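Long-range contacts in beta-n-acetylhexosaminidase (Streptococcus pneumoniae, PDB 4AZG), which hydrolyses terminal, non-reducing N-acetylhexosamine residues from glycans, as a family 20 glycoside hydrolase with a TIM-barrel catalytic domain: residues Y282-K287 and I329-P334; Y233-D238 and G257-S262; D150-E155 and Y201-K206. All blocks are in the same frame, centred on the assembly; numbering follows the deposited sequence. Where two conformers were deposited one is given.

How the contacts relate
Three contacts of one TIM-barrel domain sample its active-site rim and its outer surface. Along the chain they come in series: contact 3, then contact 2, then contact 1. Contact 1 joins strands 282-283 and 322-330 of the parallel sheet where they open into the sugar site, and contact 2 pairs the loops that follow strands 224-228 and 247-250. Their centres lie about 27 Å apart, yet both touch the same bound carbamate sugar analogue, OAN, one at its sugar and the other at its phenyl ring. Contact 3, at the starts of helices 154-171 and 204-220, is about 19 Å from contact 2 between centres, and Tyr-204 OH probably hydrogen-bonds to Tyr-234 N.

Contact 1 (Y282-K287 and I329-P334); sequences YILGQK and IWADRP. With OAN (O-(2-acetamido-2-deoxy D-glucopyranosylidene) amino-N-phenylcarbamate), chain C; EDO (1,2-ethanediol), chain K.
Tyr-282 and Ile-283 run parallel to Ile-329 and Trp-330, joined by Trp-330 N to Tyr-282 O at 2.8 Å and by Leu-284 N to Trp-330 O at 2.9 Å, both nearly straight. On one face of the sheet Tyr-282 and Ile-329 pack on helix 340-352. Leu-284 joins this layer: its side chain crosses that of Ile-329 at about a right angle, Leu-284 CD2 3.7 Å from Ile-329 CG2, while CD1 rests on Ala-331 CB. The Tyr-282 hydroxyl accepts from Gly-285 N and also bonds to Glu-342, bracing the type II turn. This is a beta-alpha-beta unit of the TIM barrel, connected through helix 295-304; the other face of the sheet, with Ile-283 and Trp-330, carries the sugar site. There one face of the Trp-330 indole packs against the pyranose, OAN CAE standing 3.6 Å from the ring plane, displaced toward the rim. Asp-332 OD1 accepts from OAK at 2.6 Å and OD2 from OAM at 2.7 Å. Ile-283 CG2, anti to its own nitrogen, packs on Asp-332 CB at 3.8 Å. A water links Leu-284 O to Arg-333 N and O, and the Arg-333 guanidinium reaches back to the turn, NH1 3.0 Å from Leu-284 O.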
loop_
_atom_site.group_PDB
_atom_site.type_symbol
_atom_site.label_atom_id
_atom_site.label_comp_id
_atom_site.label_asym_id
_atom_site.label_seq_id
_atom_site.Cartn_x
_atom_site.Cartn_y
_atom_site.Cartn_z
ATOM N N TYR A 282 8.034 9.748 3.685
ATOM C CA TYR A 282 7.761 10.869 4.569
ATOM C C TYR A 282 6.951 10.383 5.768
ATOM O O TYR A 282 5.921 9.742 5.612
ATOM C CB TYR A 282 7.078 12.054 3.847
ATOM C CG TYR A 282 6.623 13.119 4.834
ATOM C CD1 TYR A 282 7.538 13.724 5.715
ATOM C CD2 TYR A 282 5.283 13.464 4.950
ATOM C CE1 TYR A 282 7.124 14.656 6.661
ATOM C CE2 TYR A 282 4.863 14.399 5.887
ATOM C CZ TYR A 282 5.784 14.990 6.742
ATOM O OH TYR A 282 5.368 15.921 7.671
ATOM N N ILE A 283 7.451 10.668 6.970
ATOM C CA ILE A 283 6.804 10.241 8.210
ATOM C C ILE A 283 6.171 11.502 8.763
ATOM O O ILE A 283 6.871 12.502 8.957
ATOM C CB ILE A 283 7.824 9.686 9.225
ATOM C CG1 ILE A 283 8.411 8.375 8.736
ATOM C CG2 ILE A 283 7.231 9.519 10.630
ATOM C CD1 ILE A 283 9.909 8.447 8.522
ATOM N N LEU A 284 4.858 11.489 9.003
ATOM C CA LEU A 284 4.202 12.730 9.406
ATOM C C LEU A 284 4.931 13.310 10.612
ATOM O O LEU A 284 5.213 12.582 11.588
ATOM C CB LEU A 284 2.722 12.522 9.737
ATOM C CG LEU A 284 1.810 11.739 8.777
ATOM C CD1 LEU A 284 0.448 11.558 9.430
ATOM C CD2 LEU A 284 1.691 12.446 7.435
ATOM N N GLY A 285 5.248 14.605 10.530
ATOM C CA GLY A 285 5.828 15.347 11.637
ATOM C C GLY A 285 7.337 15.244 11.792
ATOM O O GLY A 285 7.911 15.905 12.664
ATOM N N GLN A 286 7.990 14.437 10.960
ATOM C CA GLN A 286 9.447 14.275 11.024
ATOM C C GLN A 286 10.168 15.575 10.622
ATOM O O GLN A 286 9.997 16.066 9.506
ATOM C CB GLN A 286 9.888 13.110 10.123
ATOM C CG GLN A 286 11.359 12.774 10.197
ATOM C CD GLN A 286 11.668 11.732 11.254
ATOM O OE1 GLN A 286 10.808 11.371 12.051
ATOM N NE2 GLN A 286 12.905 11.225 11.256
ATOM N N LYS A 287 10.958 16.138 11.532
ATOM C CA LYS A 287 11.663 17.401 11.259
ATOM C C LYS A 287 13.027 17.140 10.594
ATOM O O LYS A 287 13.569 16.026 10.707
ATOM C CB LYS A 287 11.881 18.196 12.557
ATOM C CG LYS A 287 10.684 18.304 13.480
ATOM C CD LYS A 287 10.023 19.672 13.423
ATOM C CE LYS A 287 9.003 19.856 14.554
ATOM N NZ LYS A 287 9.490 19.366 15.888
ATOM N N ILE A 329 3.738 7.496 2.487
ATOM C CA ILE A 329 3.462 8.397 3.603
ATOM C C ILE A 329 3.172 7.530 4.823
ATOM O O ILE A 329 2.209 6.754 4.810
ATOM C CB ILE A 329 2.213 9.264 3.337
ATOM C CG1 ILE A 329 2.301 9.969 1.979
ATOM C CG2 ILE A 329 1.979 10.234 4.492
ATOM C CD1 ILE A 329 3.448 10.975 1.831
ATOM N N TRP A 330 3.981 7.680 5.873
ATOM C CA TRP A 330 3.888 6.851 7.077
ATOM C C TRP A 330 3.494 7.655 8.296
ATOM O O TRP A 330 3.669 8.882 8.345
ATOM C CB TRP A 330 5.218 6.178 7.343
ATOM C CG TRP A 330 5.689 5.297 6.214
ATOM C CD1 TRP A 330 6.636 5.595 5.240
ATOM C CD2 TRP A 330 5.252 3.923 5.916
ATOM N NE1 TRP A 330 6.802 4.540 4.369
ATOM C CE2 TRP A 330 5.999 3.503 4.726
ATOM C CE3 TRP A 330 4.330 3.049 6.477
ATOM C CZ2 TRP A 330 5.841 2.239 4.167
ATOM C CZ3 TRP A 330 4.175 1.789 5.902
ATOM C CH2 TRP A 330 4.919 1.391 4.779
ATOM N N ALA A 331 2.957 6.970 9.304
ATOM C CA ALA A 331 2.489 7.657 10.509
ATOM C C ALA A 331 3.054 7.025 11.779
ATOM O O ALA A 331 2.331 6.825 12.752
ATOM C CB ALA A 331 0.969 7.722 10.537
ATOM N N ASP A 332 4.354 6.716 11.746
ATOM C CA ASP A 332 5.117 6.179 12.897
ATOM C C ASP A 332 4.688 6.737 14.252
ATOM O O ASP A 332 4.522 5.984 15.215
ATOM C CB ASP A 332 6.623 6.394 12.679
ATOM C CG ASP A 332 7.134 5.652 11.456
ATOM O OD1 ASP A 332 6.352 5.474 10.490
ATOM O OD2 ASP A 332 8.314 5.220 11.465
ATOM N N ARG A 333 4.543 8.057 14.344
ATOM C CA ARG A 333 3.919 8.659 15.524
ATOM C C ARG A 333 2.548 9.140 15.078
ATOM O O ARG A 333 2.419 10.206 14.479
ATOM C CB ARG A 333 4.741 9.821 16.075
ATOM C CG ARG A 333 6.236 9.562 16.156
ATOM C CD ARG A 333 6.974 10.867 16.411
ATOM N NE ARG A 333 8.164 10.995 15.581
ATOM C CZ ARG A 333 8.194 11.613 14.402
ATOM N NH1 ARG A 333 7.102 12.181 13.884
ATOM N NH2 ARG A 333 9.335 11.678 13.745
ATOM N N PRO A 334 1.513 8.336 15.339
ATOM C CA PRO A 334 0.189 8.639 14.770
ATOM C C PRO A 334 -0.521 9.881 15.335
ATOM O O PRO A 334 -1.464 10.386 14.709
ATOM C CB PRO A 334 -0.597 7.356 15.005
ATOM C CG PRO A 334 0.084 6.689 16.154
ATOM C CD PRO A 334 1.529 7.079 16.098
HETATM C CAH OAN C . 8.202 -1.299 4.824
HETATM C CAG OAN C . 8.448 -0.124 5.778
HETATM O OAN OAN C . 8.630 1.022 5.344
HETATM N NAI OAN C . 8.380 -0.461 7.070
HETATM C CAB OAN C . 8.540 0.478 8.190
HETATM C CAC OAN C . 7.251 1.318 8.330
HETATM O OAJ OAN C . 6.272 0.678 9.171
HETATM C CAD OAN C . 7.571 2.738 8.798
HETATM O OAK OAN C . 6.358 3.457 8.890
HETATM C CAE OAN C . 8.486 3.416 7.778
HETATM C CAF OAN C . 8.947 4.799 8.121
HETATM O OAM OAN C . 9.790 4.758 9.270
HETATM O OAL OAN C . 9.716 2.744 7.661
HETATM C CAA OAN C . 9.770 1.394 7.982
HETATM N NAY OAN C . 10.999 0.882 8.102
HETATM O OAQ OAN C . 12.012 1.803 7.939
HETATM C CAP OAN C . 13.201 1.395 8.467
HETATM O OAR OAN C . 14.256 1.913 8.093
HETATM N NAO OAN C . 13.140 0.415 9.372
HETATM C CAS OAN C . 14.183 -0.196 9.965
HETATM C CAT OAN C . 14.409 -1.553 9.658
HETATM C CAU OAN C . 15.462 -2.254 10.234
HETATM C CAV OAN C . 16.288 -1.594 11.139
HETATM C CAW OAN C . 16.075 -0.238 11.463
HETATM C CAX OAN C . 15.020 0.475 10.877
HETATM C C1 EDO K . 8.093 19.699 8.301
HETATM O O1 EDO K . 8.938 19.661 9.468
HETATM C C2 EDO K . 7.897 18.272 7.787
HETATM O O2 EDO K . 9.178 17.645 7.616
HETATM O O HOH W 1 4.055 10.273 12.456
#

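Contact 2 (Y233-D238 and G257-S262); sequences YYEDKD and GYNLAS. With OAN (O-(2-acetamido-2-deoxy D-glucopyranosylidene) amino-N-phenylcarbamate), chain C.
Tyr-234, Asn-259 and Ala-261 bury the most surface where these two irregular loops meet. With CG anti to the backbone N (chi1 -175°), the Tyr-234 ring swings back over the other loop, and Asn-259 O sits 3.4 Å above one ring face, displaced toward the rim. At the far end of the ring, Asn-259 N donates to Tyr-234 OH at 3.2 Å; along the CD1-CE1 side Leu-260 CD2 lies at the ring edge, in its plane. Asn-259 is the centre of an inverse gamma turn, and its carbonyl also accepts from Glu-235 N at 2.8 Å, though the angle at the hydrogen is bent to 131°. Glu-235 CG packs on Asn-259 CB at 3.5 Å, the carboxylate and amide planes being 11° apart. Ala-261 CB fits against Tyr-233 O at 3.3 Å and near Asp-236 OD1. The latter oxygen uses its syn lone pair to accept from Ser-262 N at 3.0 Å; Ser-262 is the N-cap of helix 263-268, its OG bonded to Tyr-265 N. Within the second loop, Leu-260 CD2 also covers one face of the Tyr-258 ring, whose opposite face receives the ligand's phenyl carbon CAU; the Tyr-258 hydroxyl is hydrogen-bonded to Asp-230 and Trp-195. Loops following adjacent strands, packed together and carrying a residue to the ligand, are characteristic of the active-site rim of a TIM barrel.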
loop_
_atom_site.group_PDB
_atom_site.type_symbol
_atom_site.label_atom_id
_atom_site.label_comp_id
_atom_site.label_asym_id
_atom_site.label_seq_id
_atom_site.Cartn_x
_atom_site.Cartn_y
_atom_site.Cartn_z
ATOM N N TYR A 233 13.956 -14.513 1.086
ATOM C CA TYR A 233 15.313 -14.918 0.750
ATOM C C TYR A 233 16.336 -14.082 1.493
ATOM O O TYR A 233 17.340 -13.660 0.921
ATOM C CB TYR A 233 15.537 -14.844 -0.760
ATOM C CG TYR A 233 14.759 -15.906 -1.469
ATOM C CD1 TYR A 233 15.164 -17.238 -1.406
ATOM C CD2 TYR A 233 13.588 -15.602 -2.155
ATOM C CE1 TYR A 233 14.439 -18.229 -2.016
ATOM C CE2 TYR A 233 12.868 -16.597 -2.793
ATOM C CZ TYR A 233 13.305 -17.907 -2.707
ATOM O OH TYR A 233 12.603 -18.918 -3.313
ATOM N N TYR A 234 16.067 -13.841 2.772
ATOM C CA TYR A 234 16.966 -13.109 3.661
ATOM C C TYR A 234 18.427 -13.522 3.456
ATOM O O TYR A 234 18.730 -14.711 3.304
ATOM C CB TYR A 234 16.545 -13.373 5.099
ATOM C CG TYR A 234 17.324 -12.583 6.118
ATOM C CD1 TYR A 234 17.147 -11.204 6.238
ATOM C CD2 TYR A 234 18.252 -13.218 6.957
ATOM C CE1 TYR A 234 17.867 -10.483 7.168
ATOM C CE2 TYR A 234 18.961 -12.504 7.892
ATOM C CZ TYR A 234 18.771 -11.136 7.986
ATOM O OH TYR A 234 19.476 -10.417 8.914
ATOM N N GLU A 235 19.325 -12.535 3.433
ATOM C CA GLU A 235 20.762 -12.777 3.216
ATOM C C GLU A 235 21.093 -13.509 1.904
ATOM O O GLU A 235 22.136 -14.149 1.818
ATOM C CB GLU A 235 21.376 -13.550 4.401
ATOM C CG GLU A 235 21.753 -12.669 5.574
ATOM C CD GLU A 235 22.301 -13.432 6.780
ATOM O OE1 GLU A 235 21.783 -14.539 7.145
ATOM O OE2 GLU A 235 23.251 -12.892 7.382
ATOM N N ASP A 236 20.224 -13.407 0.898
ATOM C CA ASP A 236 20.462 -14.050 -0.396
ATOM C C ASP A 236 20.645 -15.592 -0.285
ATOM O O ASP A 236 21.416 -16.172 -1.054
ATOM C CB ASP A 236 21.700 -13.439 -1.118
ATOM C CG ASP A 236 21.569 -11.934 -1.418
ATOM O OD1 ASP A 236 20.473 -11.356 -1.385
ATOM O OD2 ASP A 236 22.592 -11.307 -1.706
ATOM N N LYS A 237 19.951 -16.229 0.658
ATOM C CA LYS A 237 20.029 -17.673 0.862
ATOM C C LYS A 237 18.730 -18.281 0.366
ATOM O O LYS A 237 17.691 -17.644 0.425
ATOM C CB LYS A 237 20.213 -18.035 2.347
ATOM C CG LYS A 237 21.420 -17.444 3.083
ATOM C CD LYS A 237 22.732 -17.651 2.332
ATOM C CE LYS A 237 23.916 -17.932 3.259
ATOM N NZ LYS A 237 24.197 -16.818 4.210
ATOM N N ASP A 238 18.773 -19.518 -0.113
ATOM C CA ASP A 238 17.573 -20.101 -0.712
ATOM C C ASP A 238 17.257 -21.499 -0.240
ATOM O O ASP A 238 16.599 -22.242 -0.966
ATOM C CB ASP A 238 17.627 -20.083 -2.244
ATOM C CG ASP A 238 18.846 -20.836 -2.815
ATOM O OD1 ASP A 238 19.613 -21.454 -2.056
ATOM O OD2 ASP A 238 19.041 -20.809 -4.045
ATOM N N GLY A 257 23.391 -5.531 10.086
ATOM C CA GLY A 257 22.739 -6.705 10.731
ATOM C C GLY A 257 21.238 -6.886 10.443
ATOM O O GLY A 257 20.511 -7.605 11.174
ATOM N N TYR A 258 20.768 -6.206 9.398
ATOM C CA TYR A 258 19.432 -6.415 8.858
ATOM C C TYR A 258 19.685 -6.692 7.378
ATOM O O TYR A 258 19.461 -5.833 6.517
ATOM C CB TYR A 258 18.557 -5.166 9.094
ATOM C CG TYR A 258 17.064 -5.402 8.942
ATOM C CD1 TYR A 258 16.386 -6.275 9.801
ATOM C CD2 TYR A 258 16.319 -4.729 7.948
ATOM C CE1 TYR A 258 15.022 -6.507 9.659
ATOM C CE2 TYR A 258 14.953 -4.939 7.807
ATOM C CZ TYR A 258 14.304 -5.829 8.661
ATOM O OH TYR A 258 12.947 -6.059 8.531
ATOM N N ASN A 259 20.203 -7.900 7.117
ATOM C CA ASN A 259 20.816 -8.264 5.823
ATOM C C ASN A 259 19.834 -8.849 4.811
ATOM O O ASN A 259 19.891 -10.031 4.445
ATOM C CB ASN A 259 22.015 -9.212 5.999
ATOM C CG ASN A 259 22.984 -8.759 7.078
ATOM O OD1 ASN A 259 23.260 -9.510 7.995
ATOM N ND2 ASN A 259 23.486 -7.535 6.981
ATOM N N LEU A 260 18.945 -7.978 4.364
ATOM C CA LEU A 260 17.927 -8.311 3.394
ATOM C C LEU A 260 18.530 -8.722 2.053
ATOM O O LEU A 260 19.597 -8.237 1.657
ATOM C CB LEU A 260 16.986 -7.111 3.218
ATOM C CG LEU A 260 16.477 -6.467 4.522
ATOM C CD1 LEU A 260 15.480 -5.372 4.197
ATOM C CD2 LEU A 260 15.866 -7.465 5.509
ATOM N N ALA A 261 17.840 -9.623 1.366
ATOM C CA ALA A 261 18.102 -9.908 -0.043
ATOM C C ALA A 261 18.238 -8.642 -0.899
ATOM O O ALA A 261 17.458 -7.685 -0.764
ATOM C CB ALA A 261 17.007 -10.789 -0.614
ATOM N N SER A 262 19.226 -8.651 -1.794
ATOM C CA SER A 262 19.380 -7.555 -2.739
ATOM C C SER A 262 18.265 -7.557 -3.804
ATOM O O SER A 262 17.605 -8.572 -4.034
ATOM C CB SER A 262 20.754 -7.611 -3.382
ATOM O OG SER A 262 20.801 -8.680 -4.282
HETATM C CAH OAN C . 8.202 -1.299 4.824
HETATM C CAG OAN C . 8.448 -0.124 5.778
HETATM O OAN OAN C . 8.630 1.022 5.344
HETATM N NAI OAN C . 8.380 -0.461 7.070
HETATM C CAB OAN C . 8.540 0.478 8.190
HETATM C CAC OAN C . 7.251 1.318 8.330
HETATM O OAJ OAN C . 6.272 0.678 9.171
HETATM C CAD OAN C . 7.571 2.738 8.798
HETATM O OAK OAN C . 6.358 3.457 8.890
HETATM C CAE OAN C . 8.486 3.416 7.778
HETATM C CAF OAN C . 8.947 4.799 8.121
HETATM O OAM OAN C . 9.790 4.758 9.270
HETATM O OAL OAN C . 9.716 2.744 7.661
HETATM C CAA OAN C . 9.770 1.394 7.982
HETATM N NAY OAN C . 10.999 0.882 8.102
HETATM O OAQ OAN C . 12.012 1.803 7.939
HETATM C CAP OAN C . 13.201 1.395 8.467
HETATM O OAR OAN C . 14.256 1.913 8.093
HETATM N NAO OAN C . 13.140 0.415 9.372
HETATM C CAS OAN C . 14.183 -0.196 9.965
HETATM C CAT OAN C . 14.409 -1.553 9.658
HETATM C CAU OAN C . 15.462 -2.254 10.234
HETATM C CAV OAN C . 16.288 -1.594 11.139
HETATM C CAW OAN C . 16.075 -0.238 11.463
HETATM C CAX OAN C . 15.020 0.475 10.877
HETATM O O HOH W 2 17.744 -9.640 10.997
HETATM O O HOH W 3 21.346 -11.556 10.019
HETATM O O HOH W 4 22.756 -10.239 -3.864
HETATM O O HOH W 5 21.801 -9.073 -0.268
#

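Contact 3 (D150-E155 and Y201-K206); sequences DLKNEE and YQLYGK. With EDO (1,2-ethanediol), chain I.
Lys-206 leaves its helix with CG anti to the backbone N (chi1 -160°), and a bend at chi2 (75°) lays the chain along Leu-151 and carries its amine on to Glu-154. Lys-206 CG packs 4.1 Å from Leu-151 CB, and CE passes 3.8 Å from Leu-151 O. At the tip, NZ forms a long salt bridge to Glu-154 OE2 at 3.7 Å, and Glu-209 offers a second, weak ion pair. The contact joins the approach to helix 154-171, which Asn-153 caps, to the Schellman-motif junction after helix 194-200, where Gln-202 takes positive phi and Leu-203 occupies the N-cap position of helix 204-220 on the outside of the barrel. Leu-203 meets the extended Lys-152 at about a right angle, both its methyls touching Lys-152 CE, CD1 at 3.8 Å. Leu-151 CD1 lies against Leu-203 O, and both leucines touch Leu-198 of helix 194-200. An ethanediol, probably from the crystallisation liquor, sits between the segments: its O2 accepts from Leu-151 N at 2.9 Å, and its C1 touches Leu-203 CD1. Next to it, Asp-150 OD1 closes an Asx turn with Lys-152 N at 2.8 Å, the donor standing above the carboxylate plane.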
loop_
_atom_site.group_PDB
_atom_site.type_symbol
_atom_site.label_atom_id
_atom_site.label_comp_id
_atom_site.label_asym_id
_atom_site.label_seq_id
_atom_site.Cartn_x
_atom_site.Cartn_y
_atom_site.Cartn_z
ATOM N N ASP A 150 3.421 -14.832 17.366
ATOM C CA ASP A 150 4.155 -16.097 17.558
ATOM C C ASP A 150 3.809 -17.111 16.466
ATOM O O ASP A 150 2.666 -17.553 16.359
ATOM C CB ASP A 150 3.782 -16.670 18.931
ATOM C CG ASP A 150 4.476 -17.990 19.258
ATOM O OD1 ASP A 150 5.323 -18.498 18.496
ATOM O OD2 ASP A 150 4.169 -18.528 20.323
ATOM N N LEU A 151 4.803 -17.490 15.671
ATOM C CA LEU A 151 4.612 -18.478 14.602
ATOM C C LEU A 151 4.404 -19.922 15.091
ATOM O O LEU A 151 3.953 -20.769 14.325
ATOM C CB LEU A 151 5.798 -18.437 13.639
ATOM C CG LEU A 151 6.064 -17.113 12.908
ATOM C CD1 LEU A 151 7.327 -17.217 12.080
ATOM C CD2 LEU A 151 4.882 -16.721 12.032
ATOM N N LYS A 152 4.746 -20.195 16.350
ATOM C CA LYS A 152 4.507 -21.497 16.986
ATOM C C LYS A 152 3.069 -21.623 17.517
ATOM O O LYS A 152 2.632 -22.713 17.864
ATOM C CB LYS A 152 5.472 -21.701 18.164
ATOM C CG LYS A 152 6.947 -21.779 17.797
ATOM C CD LYS A 152 7.846 -21.713 19.042
ATOM C CE LYS A 152 9.265 -22.193 18.708
ATOM N NZ LYS A 152 10.292 -21.954 19.774
ATOM N N ASN A 153 2.351 -20.505 17.618
ATOM C CA ASN A 153 0.995 -20.504 18.164
ATOM C C ASN A 153 -0.030 -20.744 17.065
ATOM O O ASN A 153 -0.493 -19.785 16.419
ATOM C CB ASN A 153 0.706 -19.185 18.872
ATOM C CG ASN A 153 -0.582 -19.217 19.666
ATOM O OD1 ASN A 153 -1.531 -19.944 19.341
ATOM N ND2 ASN A 153 -0.633 -18.406 20.704
ATOM N N GLU A 154 -0.397 -22.004 16.877
ATOM C CA GLU A 154 -1.317 -22.393 15.820
ATOM C C GLU A 154 -2.738 -21.815 16.034
ATOM O O GLU A 154 -3.426 -21.494 15.064
ATOM C CB GLU A 154 -1.329 -23.920 15.666
ATOM C CG GLU A 154 -1.250 -24.411 14.224
ATOM C CD GLU A 154 0.129 -24.250 13.600
ATOM O OE1 GLU A 154 1.119 -24.188 14.356
ATOM O OE2 GLU A 154 0.218 -24.181 12.350
ATOM N N GLU A 155 -3.160 -21.659 17.287
ATOM C CA GLU A 155 -4.469 -21.071 17.581
ATOM C C GLU A 155 -4.544 -19.660 16.984
ATOM O O GLU A 155 -5.474 -19.340 16.245
ATOM C CB GLU A 155 -4.763 -21.060 19.095
ATOM C CG GLU A 155 -6.228 -20.793 19.408
ATOM C CD GLU A 155 -6.552 -20.647 20.894
ATOM O OE1 GLU A 155 -5.637 -20.743 21.753
ATOM O OE2 GLU A 155 -7.741 -20.408 21.202
ATOM N N TYR A 201 16.395 -19.448 15.826
ATOM C CA TYR A 201 15.544 -20.452 16.465
ATOM C C TYR A 201 14.907 -21.456 15.508
ATOM O O TYR A 201 14.030 -22.213 15.902
ATOM C CB TYR A 201 14.492 -19.776 17.336
ATOM C CG TYR A 201 15.074 -19.037 18.535
ATOM C CD1 TYR A 201 15.506 -19.734 19.685
ATOM C CD2 TYR A 201 15.174 -17.655 18.534
ATOM C CE1 TYR A 201 16.026 -19.056 20.785
ATOM C CE2 TYR A 201 15.691 -16.974 19.624
ATOM C CZ TYR A 201 16.110 -17.677 20.745
ATOM O OH TYR A 201 16.609 -16.974 21.812
ATOM N N GLN A 202 15.379 -21.471 14.262
ATOM C CA GLN A 202 14.873 -22.352 13.210
ATOM C C GLN A 202 13.384 -22.176 12.996
ATOM O O GLN A 202 12.622 -23.139 12.980
ATOM C CB GLN A 202 15.242 -23.814 13.479
ATOM C CG GLN A 202 16.722 -24.062 13.247
ATOM C CD GLN A 202 17.077 -25.533 13.168
ATOM O OE1 GLN A 202 16.367 -26.335 12.545
ATOM N NE2 GLN A 202 18.200 -25.899 13.787
ATOM N N LEU A 203 12.979 -20.927 12.819
ATOM C CA LEU A 203 11.583 -20.615 12.627
ATOM C C LEU A 203 11.359 -19.893 11.299
ATOM O O LEU A 203 10.226 -19.464 11.004
ATOM C CB LEU A 203 11.070 -19.789 13.803
ATOM C CG LEU A 203 10.867 -20.564 15.103
ATOM C CD1 LEU A 203 10.503 -19.630 16.243
ATOM C CD2 LEU A 203 9.809 -21.646 14.923
ATOM N N TYR A 204 12.432 -19.760 10.505
ATOM C CA TYR A 204 12.350 -19.069 9.212
ATOM C C TYR A 204 11.553 -19.856 8.157
ATOM O O TYR A 204 10.783 -19.260 7.402
ATOM C CB TYR A 204 13.741 -18.667 8.693
ATOM C CG TYR A 204 13.737 -17.762 7.471
ATOM C CD1 TYR A 204 13.161 -16.478 7.504
ATOM C CD2 TYR A 204 14.351 -18.162 6.288
ATOM C CE1 TYR A 204 13.191 -15.656 6.382
ATOM C CE2 TYR A 204 14.391 -17.334 5.181
ATOM C CZ TYR A 204 13.814 -16.090 5.231
ATOM O OH TYR A 204 13.848 -15.307 4.088
ATOM N N GLY A 205 11.746 -21.175 8.114
ATOM C CA GLY A 205 10.910 -22.065 7.305
ATOM C C GLY A 205 9.438 -21.898 7.654
ATOM O O GLY A 205 8.558 -21.869 6.783
ATOM N N LYS A 206 9.182 -21.722 8.935
ATOM C CA LYS A 206 7.836 -21.481 9.414
ATOM C C LYS A 206 7.280 -20.090 8.986
ATOM O O LYS A 206 6.059 -19.930 8.748
ATOM C CB LYS A 206 7.823 -21.663 10.929
ATOM C CG LYS A 206 6.455 -21.911 11.505
ATOM C CD LYS A 206 5.935 -23.313 11.237
ATOM C CE LYS A 206 4.424 -23.300 11.495
ATOM N NZ LYS A 206 3.763 -24.610 11.240
HETATM C C1 EDO I . 8.319 -17.486 18.412
HETATM O O1 EDO I . 8.403 -16.853 19.695
HETATM C C2 EDO I . 7.771 -16.464 17.415
HETATM O O2 EDO I . 7.608 -16.985 16.088
#